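Side-chain contacts in cellobiose 2-epimerase (Ruminococcus albus, PDB 3VW5), which catalyses the reversible epimerization of cellobiose to 4-O-beta-D-glucopyranosyl-D-mannose, acting on an unmodified sugar: residues Glu78-Asn82 and Asn83-Tyr87; Tyr110-Ala113 and Phe114-Ala118; Tyr362-Thr365 and Val366-Lys370; Val47-His50 and Ser51-Trp55. The protein carries 2 engineered substitutions. All coordinates share one frame; numbering follows the deposited sequence.

How the contacts relate
All four contacts belong to one (alpha/alpha)6 barrel. Contacts 2 and 4 lie on helices 109-126 and 47-64, each about 10 Å from the centre of the chain and 9 Å apart between centres. Contact 1 sits farther out, about 20 Å from that centre, and leans on contact 4, with Ile-80 CD1 3.7 Å from Leu-54 CD2. Contact 3 is a loop segment that comes in over the start of helix 47-64: Gly-367 O is 3.7 Å from Leu-49 CD2. It also reaches contact 2, where Trp-369 CZ3 lies 3.5 Å from Tyr-110 OH. As in related (alpha/alpha)6 epimerases, the sugar is probably bound in the hollow of the barrel, and contacts 2 and 4 lie on inner helices around it.

Contact 1 of 4, residues Glu78-Asn82 and Asn83-Tyr87; sequences EFIKN and NCIDY
Ile-80 and Cys-84 bring their CA atoms within 4.6 Å at the C-terminal end of helix 67-84, an outer helix of the (alpha/alpha)6 barrel, where Cys-84 N bonds to Ile-80 O at 2.7 Å while Asn-83 N has just two weak bonds, to Phe-79 O and Ile-80 O. A wider pi-type turn at 80-82 goes with these weak bonds. Phe-79 has CG anti to the backbone N (chi1 -173°), which brings its ring up to the residues of the last turn. Cys-84 SG meets it obliquely in a sulfur-aromatic contact, 3.7 Å from Phe-79 CE2. Farther round the ring, Asn-83 OD1 lies 3.8 Å from Phe-79 CD1, the amide crossing the Phe-79 side chain nearly at right angles with its plane turned 43° from that of the ring. Replacing Asn-83 by alanine removes the amide beside Phe-79 CD1, and the ring is likely to be less firmly held on that flank. Past the helix the chain folds back, so that Tyr-87 OH gives a 2.9 Å hydrogen bond to Lys-81 O, tilted 28° from the carbonyl plane. Ile-85 CG2 sits over the centre of the Tyr-87 ring. Glu-78 takes two partners: its OE1 forms a 2.9 Å salt bridge with Lys-81 NZ, which also pairs with Glu-130, and its OE2 accepts Asn-82 ND2 from above the carboxylate plane. Around this turn, Phe-79 stacks on His-50 and Cys-84 touches Val-47, both in helix 47-64; Ile-85 reaches Leu-134 of helix 129-145, and Asn-83 packs on Met-96 of strand 95-96.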
loop_
_atom_site.group_PDB
_atom_site.type_symbol
_atom_site.label_atom_id
_atom_site.label_comp_id
_atom_site.label_asym_id
_atom_site.label_seq_id
_atom_site.Cartn_x
_atom_site.Cartn_y
_atom_site.Cartn_z
ATOM N N GLU A 78 11.608 7.579 14.218
ATOM C CA GLU A 78 11.578 8.124 15.568
ATOM C C GLU A 78 10.184 8.631 15.894
ATOM O O GLU A 78 9.668 8.423 16.994
ATOM C CB GLU A 78 12.622 9.228 15.745
ATOM C CG GLU A 78 14.044 8.701 15.920
ATOM C CD GLU A 78 14.330 8.217 17.340
ATOM O OE1 GLU A 78 14.789 7.055 17.479
ATOM O OE2 GLU A 78 14.114 8.992 18.318
ATOM N N PHE A 79 9.563 9.282 14.925
ATOM C CA PHE A 79 8.233 9.814 15.140
ATOM C C PHE A 79 7.255 8.689 15.503
ATOM O O PHE A 79 6.444 8.844 16.419
ATOM C CB PHE A 79 7.755 10.599 13.915
ATOM C CG PHE A 79 6.463 11.313 14.130
ATOM C CD1 PHE A 79 6.425 12.492 14.872
ATOM C CD2 PHE A 79 5.277 10.805 13.602
ATOM C CE1 PHE A 79 5.224 13.157 15.086
ATOM C CE2 PHE A 79 4.078 11.459 13.809
ATOM C CZ PHE A 79 4.050 12.642 14.553
ATOM N N ILE A 80 7.354 7.559 14.801
ATOM C CA ILE A 80 6.436 6.442 15.022
ATOM C C ILE A 80 6.658 5.797 16.392
ATOM O O ILE A 80 5.735 5.703 17.218
ATOM C CB ILE A 80 6.569 5.375 13.910
ATOM C CG1 ILE A 80 6.016 5.909 12.592
ATOM C CG2 ILE A 80 5.863 4.080 14.295
ATOM C CD1 ILE A 80 6.381 5.058 11.399
ATOM N N LYS A 81 7.896 5.372 16.629
ATOM C CA LYS A 81 8.291 4.789 17.907
ATOM C C LYS A 81 7.911 5.654 19.109
ATOM O O LYS A 81 7.343 5.162 20.077
ATOM C CB LYS A 81 9.795 4.511 17.901
ATOM C CG LYS A 81 10.338 3.916 19.186
ATOM C CD LYS A 81 11.824 3.645 19.059
ATOM C CE LYS A 81 12.630 4.932 19.128
ATOM N NZ LYS A 81 14.082 4.655 18.920
ATOM N N ASN A 82 8.198 6.944 19.043
ATOM C CA ASN A 82 8.008 7.810 20.207
ATOM C C ASN A 82 6.609 8.388 20.390
ATOM O O ASN A 82 6.302 8.925 21.447
ATOM C CB ASN A 82 9.052 8.941 20.233
ATOM C CG ASN A 82 10.487 8.421 20.137
ATOM O OD1 ASN A 82 10.805 7.343 20.635
ATOM N ND2 ASN A 82 11.349 9.180 19.476
ATOM N N ASN A 83 5.756 8.301 19.377
ATOM C CA ASN A 83 4.425 8.899 19.505
ATOM C C ASN A 83 3.308 7.979 19.067
ATOM O O ASN A 83 2.224 8.018 19.624
ATOM C CB ASN A 83 4.307 10.217 18.718
ATOM C CG ASN A 83 5.269 11.287 19.208
ATOM O OD1 ASN A 83 6.293 11.541 18.575
ATOM N ND2 ASN A 83 4.941 11.926 20.339
ATOM N N CYS A 84 3.570 7.159 18.061
ATOM C CA CYS A 84 2.480 6.542 17.317
ATOM C C CYS A 84 2.077 5.179 17.849
ATOM O O CYS A 84 1.035 4.641 17.485
ATOM C CB CYS A 84 2.838 6.473 15.827
ATOM S SG CYS A 84 2.969 8.126 15.073
ATOM N N ILE A 85 2.907 4.639 18.731
ATOM C CA ILE A 85 2.705 3.309 19.264
ATOM C C ILE A 85 2.021 3.378 20.629
ATOM O O ILE A 85 2.419 4.163 21.496
ATOM C CB ILE A 85 4.049 2.564 19.330
ATOM C CG1 ILE A 85 4.422 2.088 17.927
ATOM C CG2 ILE A 85 3.983 1.414 20.297
ATOM C CD1 ILE A 85 5.788 1.493 17.796
ATOM N N ASP A 86 0.964 2.588 20.797
ATOM C CA ASP A 86 0.298 2.477 22.082
ATOM C C ASP A 86 0.963 1.335 22.846
ATOM O O ASP A 86 0.637 0.172 22.648
ATOM C CB ASP A 86 -1.198 2.215 21.908
ATOM C CG ASP A 86 -1.963 2.300 23.221
ATOM O OD1 ASP A 86 -1.312 2.243 24.289
ATOM O OD2 ASP A 86 -3.212 2.414 23.192
ATOM N N TYR A 87 1.910 1.680 23.714
ATOM C CA TYR A 87 2.693 0.678 24.416
ATOM C C TYR A 87 1.859 0.007 25.479
ATOM O O TYR A 87 2.060 -1.170 25.788
ATOM C CB TYR A 87 3.957 1.299 25.012
ATOM C CG TYR A 87 4.997 1.610 23.956
ATOM C CD1 TYR A 87 5.715 0.586 23.337
ATOM C CD2 TYR A 87 5.251 2.923 23.565
ATOM C CE1 TYR A 87 6.664 0.862 22.369
ATOM C CE2 TYR A 87 6.194 3.213 22.586
ATOM C CZ TYR A 87 6.898 2.184 21.994
ATOM O OH TYR A 87 7.840 2.473 21.023
#

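Contact 2 of 4, residues Tyr110-Ala113 and Phe114-Ala118; sequences YNIA and FAIYA
Helix 109-126, one of the inner helices of the (alpha/alpha)6 barrel, carries a T-shaped (edge-to-face) aromatic pair, Phe-114 turning its edge to the face of Tyr-110, one turn earlier. The ring centroids are 5.7 Å apart and the planes stand at 65°. Phe-114 CE2 does the touching, 4.0 Å from Tyr-110 CZ, while CD2 stands above the tyrosine face, near the edge of the ring rather than its centre. CG of Tyr-110 is anti to the backbone N (chi1 174°), which sends the ring along the same side of the helix as Phe-114, and the two side chains point the same way. Phe-114 N divides its weak bonding between Tyr-110 O and Asn-111 O, but regular helix bonds follow: Ala-115 N to Asn-111 O at 3.2 Å and Ile-116 N to Ile-112 O at 3.1 Å. On another side of the helix, Ile-116 CD1 lies 3.6 Å from Ile-112 O and 4.3 Å from Ile-112 CG2. Cut back to alanine, Ile-116 loses the CD1 that meets Ile-112 CG2, and a gap is likely to open against Leu-138 and Ile-142. Those two belong to helix 129-145, which also packs on Ala-115. Beyond the rings, Phe-114 makes a cation-pi contact with Arg-52 of helix 47-64 and an edge-to-face pair with Tyr-373 of helix 373-385, and both rings meet His-184 of helix 179-196.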
loop_
_atom_site.group_PDB
_atom_site.type_symbol
_atom_site.label_atom_id
_atom_site.label_comp_id
_atom_site.label_asym_id
_atom_site.label_seq_id
_atom_site.Cartn_x
_atom_site.Cartn_y
_atom_site.Cartn_z
ATOM N N TYR A 110 -5.546 -2.743 9.678
ATOM C CA TYR A 110 -4.915 -2.286 8.449
ATOM C C TYR A 110 -3.763 -1.310 8.729
ATOM O O TYR A 110 -2.686 -1.402 8.127
ATOM C CB TYR A 110 -6.012 -1.649 7.610
ATOM C CG TYR A 110 -5.582 -0.972 6.361
ATOM C CD1 TYR A 110 -5.601 -1.649 5.161
ATOM C CD2 TYR A 110 -5.210 0.370 6.363
ATOM C CE1 TYR A 110 -5.232 -1.029 3.986
ATOM C CE2 TYR A 110 -4.830 1.009 5.195
ATOM C CZ TYR A 110 -4.846 0.304 4.001
ATOM O OH TYR A 110 -4.492 0.915 2.816
ATOM N N ASN A 111 -3.995 -0.387 9.655
ATOM C CA ASN A 111 -2.993 0.592 10.053
ATOM C C ASN A 111 -1.829 -0.087 10.759
ATOM O O ASN A 111 -0.670 0.159 10.416
ATOM C CB ASN A 111 -3.628 1.657 10.950
ATOM C CG ASN A 111 -2.691 2.817 11.251
ATOM O OD1 ASN A 111 -1.818 3.154 10.453
ATOM N ND2 ASN A 111 -2.881 3.439 12.410
ATOM N N ILE A 112 -2.132 -0.955 11.730
ATOM C CA ILE A 112 -1.087 -1.715 12.436
ATOM C C ILE A 112 -0.236 -2.600 11.516
ATOM O O ILE A 112 0.975 -2.736 11.724
ATOM C CB ILE A 112 -1.652 -2.596 13.558
ATOM C CG1 ILE A 112 -2.495 -1.761 14.528
ATOM C CG2 ILE A 112 -0.509 -3.309 14.271
ATOM C CD1 ILE A 112 -3.579 -2.549 15.260
ATOM N N ALA A 113 -0.862 -3.216 10.516
ATOM C CA ALA A 113 -0.124 -4.031 9.569
ATOM C C ALA A 113 0.936 -3.169 8.885
ATOM O O ALA A 113 2.055 -3.610 8.656
ATOM C CB ALA A 113 -1.064 -4.649 8.535
ATOM N N PHE A 114 0.576 -1.934 8.560
ATOM C CA PHE A 114 1.475 -1.076 7.813
ATOM C C PHE A 114 2.690 -0.689 8.641
ATOM O O PHE A 114 3.820 -0.742 8.154
ATOM C CB PHE A 114 0.760 0.170 7.308
ATOM C CG PHE A 114 0.561 0.171 5.849
ATOM C CD1 PHE A 114 1.646 0.355 5.002
ATOM C CD2 PHE A 114 -0.712 -0.043 5.301
ATOM C CE1 PHE A 114 1.472 0.331 3.622
ATOM C CE2 PHE A 114 -0.907 -0.060 3.922
ATOM C CZ PHE A 114 0.190 0.124 3.079
ATOM N N ALA A 115 2.443 -0.287 9.886
ATOM C CA ALA A 115 3.521 -0.088 10.855
ATOM C C ALA A 115 4.510 -1.271 10.823
ATOM O O ALA A 115 5.721 -1.073 10.726
ATOM C CB ALA A 115 2.951 0.122 12.251
ATOM N N ILE A 116 3.991 -2.494 10.885
ATOM C CA ILE A 116 4.845 -3.676 10.777
ATOM C C ILE A 116 5.659 -3.706 9.482
ATOM O O ILE A 116 6.849 -4.001 9.498
ATOM C CB ILE A 116 4.017 -4.963 10.893
ATOM C CG1 ILE A 116 3.467 -5.097 12.304
ATOM C CG2 ILE A 116 4.836 -6.192 10.509
ATOM C CD1 ILE A 116 2.255 -5.993 12.367
ATOM N N TYR A 117 5.003 -3.410 8.363
ATOM C CA TYR A 117 5.631 -3.398 7.047
ATOM C C TYR A 117 6.818 -2.423 6.999
ATOM O O TYR A 117 7.909 -2.774 6.542
ATOM C CB TYR A 117 4.572 -3.025 6.020
ATOM C CG TYR A 117 4.986 -3.110 4.574
ATOM C CD1 TYR A 117 5.757 -4.155 4.107
ATOM C CD2 TYR A 117 4.564 -2.148 3.661
ATOM C CE1 TYR A 117 6.114 -4.239 2.768
ATOM C CE2 TYR A 117 4.914 -2.219 2.322
ATOM C CZ TYR A 117 5.681 -3.267 1.877
ATOM O OH TYR A 117 6.027 -3.332 0.547
ATOM N N ALA A 118 6.580 -1.205 7.483
ATOM C CA ALA A 118 7.583 -0.149 7.556
ATOM C C ALA A 118 8.723 -0.493 8.531
ATOM O O ALA A 118 9.887 -0.369 8.178
ATOM C CB ALA A 118 6.940 1.160 7.958
#

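Contact 3 of 4, residues Tyr362-Thr365 and Val366-Lys370; sequences YKET and VGPWK
Lys-370 NZ is gripped by several groups: it gives a 2.8 Å hydrogen bond to Thr-365 O, forms a salt bridge with Glu-348 and bonds to the backbone oxygen of Trp-349. The bond to Thr-365 O lies in the carbonyl plane, on a lone pair. The lysine chain is extended as far as CE and then bends (chi4 -68°), which turns NZ in toward Thr-365 O, an oxygen the methylenes also flank. Lys-370 CD stays close to that carbonyl, 3.4 Å from Thr-365 O, and is 3.6 Å from Glu-364 O. The Glu-348 carboxylate probably balances the lysine's charge, and Trp-303 adds a cation-pi contact. Glu-364 bends at chi2 and carries its carboxylate across the loop, where OE2 comes 3.8 Å from Gly-367 CA. Thr-365 turns its hydroxyl elsewhere, to Ser-34 O. Two backbone bonds close the far end: Lys-370 N to Gly-367 O at 3.2 Å and Gly-367 N to Lys-370 O at 3.3 Å. The first closes a type I beta turn from Gly-367 to Lys-370, and the second joins the same two residues in the reverse direction; the turn is preceded by a classic beta bulge in which Thr-365 and Val-366 both face Leu-33.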
loop_
_atom_site.group_PDB
_atom_site.type_symbol
_atom_site.label_atom_id
_atom_site.label_comp_id
_atom_site.label_asym_id
_atom_site.label_seq_id
_atom_site.Cartn_x
_atom_site.Cartn_y
_atom_site.Cartn_z
ATOM N N TYR A 362 -10.103 18.882 -6.019
ATOM C CA TYR A 362 -10.495 18.773 -4.615
ATOM C C TYR A 362 -9.773 17.652 -3.858
ATOM O O TYR A 362 -10.104 17.362 -2.709
ATOM C CB TYR A 362 -12.010 18.597 -4.488
ATOM C CG TYR A 362 -12.563 17.436 -5.284
ATOM C CD1 TYR A 362 -12.978 17.601 -6.604
ATOM C CD2 TYR A 362 -12.674 16.177 -4.719
ATOM C CE1 TYR A 362 -13.492 16.533 -7.333
ATOM C CE2 TYR A 362 -13.180 15.107 -5.433
ATOM C CZ TYR A 362 -13.590 15.282 -6.735
ATOM O OH TYR A 362 -14.105 14.205 -7.437
ATOM N N LYS A 363 -8.807 17.016 -4.511
ATOM C CA LYS A 363 -8.027 15.954 -3.883
ATOM C C LYS A 363 -6.648 16.506 -3.545
ATOM O O LYS A 363 -5.959 17.032 -4.421
ATOM C CB LYS A 363 -7.898 14.736 -4.812
ATOM C CG LYS A 363 -9.201 14.026 -5.136
ATOM C CD LYS A 363 -9.969 13.664 -3.892
ATOM C CE LYS A 363 -9.410 12.413 -3.217
ATOM N NZ LYS A 363 -10.341 11.947 -2.136
ATOM N N GLU A 364 -6.247 16.390 -2.284
ATOM C CA GLU A 364 -4.965 16.938 -1.830
ATOM C C GLU A 364 -3.758 16.234 -2.457
ATOM O O GLU A 364 -3.852 15.074 -2.883
ATOM C CB GLU A 364 -4.856 16.869 -0.305
ATOM C CG GLU A 364 -6.189 16.637 0.387
ATOM C CD GLU A 364 -6.507 15.166 0.554
ATOM O OE1 GLU A 364 -7.516 14.690 -0.029
ATOM O OE2 GLU A 364 -5.738 14.491 1.268
ATOM N N THR A 365 -2.627 16.939 -2.496
ATOM C CA THR A 365 -1.375 16.376 -3.002
ATOM C C THR A 365 -0.745 15.435 -1.966
ATOM O O THR A 365 -0.165 14.409 -2.301
ATOM C CB THR A 365 -0.379 17.491 -3.340
ATOM O OG1 THR A 365 -1.026 18.465 -4.162
ATOM C CG2 THR A 365 0.805 16.944 -4.103
ATOM N N VAL A 366 -0.880 15.810 -0.701
ATOM C CA VAL A 366 -0.391 15.008 0.405
ATOM C C VAL A 366 -1.385 15.080 1.548
ATOM O O VAL A 366 -1.825 16.168 1.928
ATOM C CB VAL A 366 0.954 15.525 0.948
ATOM C CG1 VAL A 366 1.406 14.658 2.119
ATOM C CG2 VAL A 366 2.010 15.560 -0.143
ATOM N N GLY A 367 -1.725 13.921 2.108
ATOM C CA GLY A 367 -2.602 13.856 3.264
ATOM C C GLY A 367 -2.586 12.474 3.884
ATOM O O GLY A 367 -1.746 11.638 3.538
ATOM N N PRO A 368 -3.533 12.210 4.795
ATOM C CA PRO A 368 -3.566 10.921 5.494
ATOM C C PRO A 368 -3.619 9.733 4.540
ATOM O O PRO A 368 -3.087 8.681 4.867
ATOM C CB PRO A 368 -4.854 11.009 6.326
ATOM C CG PRO A 368 -5.085 12.455 6.494
ATOM C CD PRO A 368 -4.664 13.067 5.187
ATOM N N TRP A 369 -4.213 9.908 3.369
ATOM C CA TRP A 369 -4.338 8.803 2.420
ATOM C C TRP A 369 -3.465 8.887 1.156
ATOM O O TRP A 369 -3.499 7.985 0.321
ATOM C CB TRP A 369 -5.801 8.572 2.058
ATOM C CG TRP A 369 -6.550 7.849 3.116
ATOM C CD1 TRP A 369 -7.461 8.384 3.980
ATOM C CD2 TRP A 369 -6.455 6.448 3.441
ATOM N NE1 TRP A 369 -7.957 7.403 4.813
ATOM C CE2 TRP A 369 -7.355 6.209 4.506
ATOM C CE3 TRP A 369 -5.704 5.373 2.929
ATOM C CZ2 TRP A 369 -7.523 4.935 5.074
ATOM C CZ3 TRP A 369 -5.872 4.105 3.499
ATOM C CH2 TRP A 369 -6.777 3.901 4.560
ATOM N N LYS A 370 -2.669 9.944 1.023
ATOM C CA LYS A 370 -1.750 10.048 -0.113
ATOM C C LYS A 370 -0.309 10.351 0.321
ATOM O O LYS A 370 -0.045 11.352 1.006
ATOM C CB LYS A 370 -2.255 11.069 -1.131
ATOM C CG LYS A 370 -1.421 11.127 -2.387
ATOM C CD LYS A 370 -2.101 11.936 -3.467
ATOM C CE LYS A 370 -1.272 11.943 -4.743
ATOM N NZ LYS A 370 -0.013 12.691 -4.566
#

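Contact 4 of 4, residues Val47-His50 and Ser51-Trp55; sequences VILH and SRILW
Val-47 O accepts the backbone N of Ser-51 at 2.8 Å, and this acceptor has a second polar neighbour in Ser-51 OG, 3.2 Å away. With OG anti to the carbonyl carbon (chi1 -63°) the hydroxyl stays near that oxygen. The next acceptors are filled in turn. Ile-48 O takes Arg-52 N at 3.0 Å, the donor tilted 32° from the carbonyl plane; Leu-49 O takes Ile-53 N, also at 3.0 Å; His-50 O takes Leu-54 N at 2.8 Å. This is the first part of helix 47-64, an inner helix of the (alpha/alpha)6 barrel, which directly follows the short strand 45-46. Both ring nitrogens of the buried His-50 are satisfied as well, ND1 by Gly-46 O just before the helix and NE2 by the backbone N of Phe-29. Arg-52 leaves the helix as an extended chain from CG to NE, lying alongside Ile-48 and pointing the same way. Ile-48 CG2 is 3.9 Å from Arg-52 CD, and this methyl is also laid against one face of the guanidinium group, 3.7 Å from its plane and off its middle. Leu-49 and Ile-53 cross at a slant, CD1 to CD1 at 3.7 Å, and beyond them Leu-49 packs on Cys-371 and Ile-53 on Pro-372.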
loop_
_atom_site.group_PDB
_atom_site.type_symbol
_atom_site.label_atom_id
_atom_site.label_comp_id
_atom_site.label_asym_id
_atom_site.label_seq_id
_atom_site.Cartn_x
_atom_site.Cartn_y
_atom_site.Cartn_z
ATOM N N VAL A 47 -0.842 8.301 11.015
ATOM C CA VAL A 47 0.224 7.338 11.254
ATOM C C VAL A 47 0.443 6.394 10.068
ATOM O O VAL A 47 1.578 5.985 9.801
ATOM C CB VAL A 47 0.102 6.618 12.629
ATOM C CG1 VAL A 47 -0.923 7.333 13.521
ATOM C CG2 VAL A 47 -0.192 5.149 12.466
ATOM N N ILE A 48 -0.617 6.073 9.334
ATOM C CA ILE A 48 -0.440 5.345 8.074
ATOM C C ILE A 48 0.466 6.114 7.096
ATOM O O ILE A 48 1.259 5.522 6.367
ATOM C CB ILE A 48 -1.787 4.982 7.414
ATOM C CG1 ILE A 48 -1.984 3.467 7.434
ATOM C CG2 ILE A 48 -1.823 5.434 5.978
ATOM C CD1 ILE A 48 -3.435 3.063 7.328
ATOM N N LEU A 49 0.347 7.433 7.105
ATOM C CA LEU A 49 1.168 8.290 6.280
ATOM C C LEU A 49 2.634 8.166 6.689
ATOM O O LEU A 49 3.511 8.025 5.840
ATOM C CB LEU A 49 0.689 9.749 6.387
ATOM C CG LEU A 49 1.576 10.869 5.835
ATOM C CD1 LEU A 49 1.895 10.645 4.378
ATOM C CD2 LEU A 49 0.951 12.236 6.048
ATOM N N HIS A 50 2.896 8.221 7.995
ATOM C CA HIS A 50 4.256 8.102 8.486
ATOM C C HIS A 50 4.844 6.716 8.288
ATOM O O HIS A 50 6.027 6.578 7.978
ATOM C CB HIS A 50 4.358 8.557 9.932
ATOM C CG HIS A 50 4.389 10.043 10.070
ATOM N ND1 HIS A 50 3.269 10.827 9.891
ATOM C CD2 HIS A 50 5.414 10.897 10.310
ATOM C CE1 HIS A 50 3.598 12.096 10.042
ATOM N NE2 HIS A 50 4.893 12.167 10.296
ATOM N N SER A 51 4.035 5.684 8.434
ATOM C CA SER A 51 4.561 4.364 8.172
ATOM C C SER A 51 4.940 4.228 6.711
ATOM O O SER A 51 5.951 3.621 6.384
ATOM C CB SER A 51 3.567 3.295 8.596
ATOM O OG SER A 51 3.368 3.371 9.988
ATOM N N ARG A 52 4.134 4.812 5.828
ATOM C CA ARG A 52 4.407 4.726 4.394
ATOM C C ARG A 52 5.657 5.514 3.989
ATOM O O ARG A 52 6.447 5.071 3.136
ATOM C CB ARG A 52 3.184 5.135 3.591
ATOM C CG ARG A 52 2.079 4.120 3.689
ATOM C CD ARG A 52 0.741 4.648 3.213
ATOM N NE ARG A 52 -0.184 3.562 2.915
ATOM C CZ ARG A 52 -1.349 3.711 2.286
ATOM N NH1 ARG A 52 -1.751 4.911 1.875
ATOM N NH2 ARG A 52 -2.110 2.653 2.061
ATOM N N ILE A 53 5.840 6.669 4.616
ATOM C CA ILE A 53 7.070 7.419 4.434
ATOM C C ILE A 53 8.262 6.589 4.942
ATOM O O ILE A 53 9.249 6.404 4.217
ATOM C CB ILE A 53 6.989 8.790 5.096
ATOM C CG1 ILE A 53 5.928 9.617 4.385
ATOM C CG2 ILE A 53 8.339 9.518 5.047
ATOM C CD1 ILE A 53 5.493 10.872 5.141
ATOM N N LEU A 54 8.146 6.060 6.164
ATOM C CA LEU A 54 9.179 5.177 6.735
ATOM C C LEU A 54 9.483 4.027 5.784
ATOM O O LEU A 54 10.643 3.768 5.454
ATOM C CB LEU A 54 8.782 4.648 8.117
ATOM C CG LEU A 54 9.774 3.674 8.779
ATOM C CD1 LEU A 54 11.213 4.174 8.701
ATOM C CD2 LEU A 54 9.413 3.334 10.221
ATOM N N TRP A 55 8.446 3.349 5.308
ATOM C CA TRP A 55 8.682 2.286 4.348
ATOM C C TRP A 55 9.433 2.807 3.125
ATOM O O TRP A 55 10.340 2.158 2.607
ATOM C CB TRP A 55 7.382 1.586 3.910
ATOM C CG TRP A 55 7.704 0.512 2.898
ATOM C CD1 TRP A 55 8.001 -0.793 3.155
ATOM C CD2 TRP A 55 7.839 0.679 1.474
ATOM N NE1 TRP A 55 8.279 -1.456 1.987
ATOM C CE2 TRP A 55 8.195 -0.576 0.939
ATOM C CE3 TRP A 55 7.680 1.764 0.600
ATOM C CZ2 TRP A 55 8.407 -0.772 -0.424
ATOM C CZ3 TRP A 55 7.893 1.562 -0.756
ATOM C CH2 TRP A 55 8.250 0.312 -1.252
#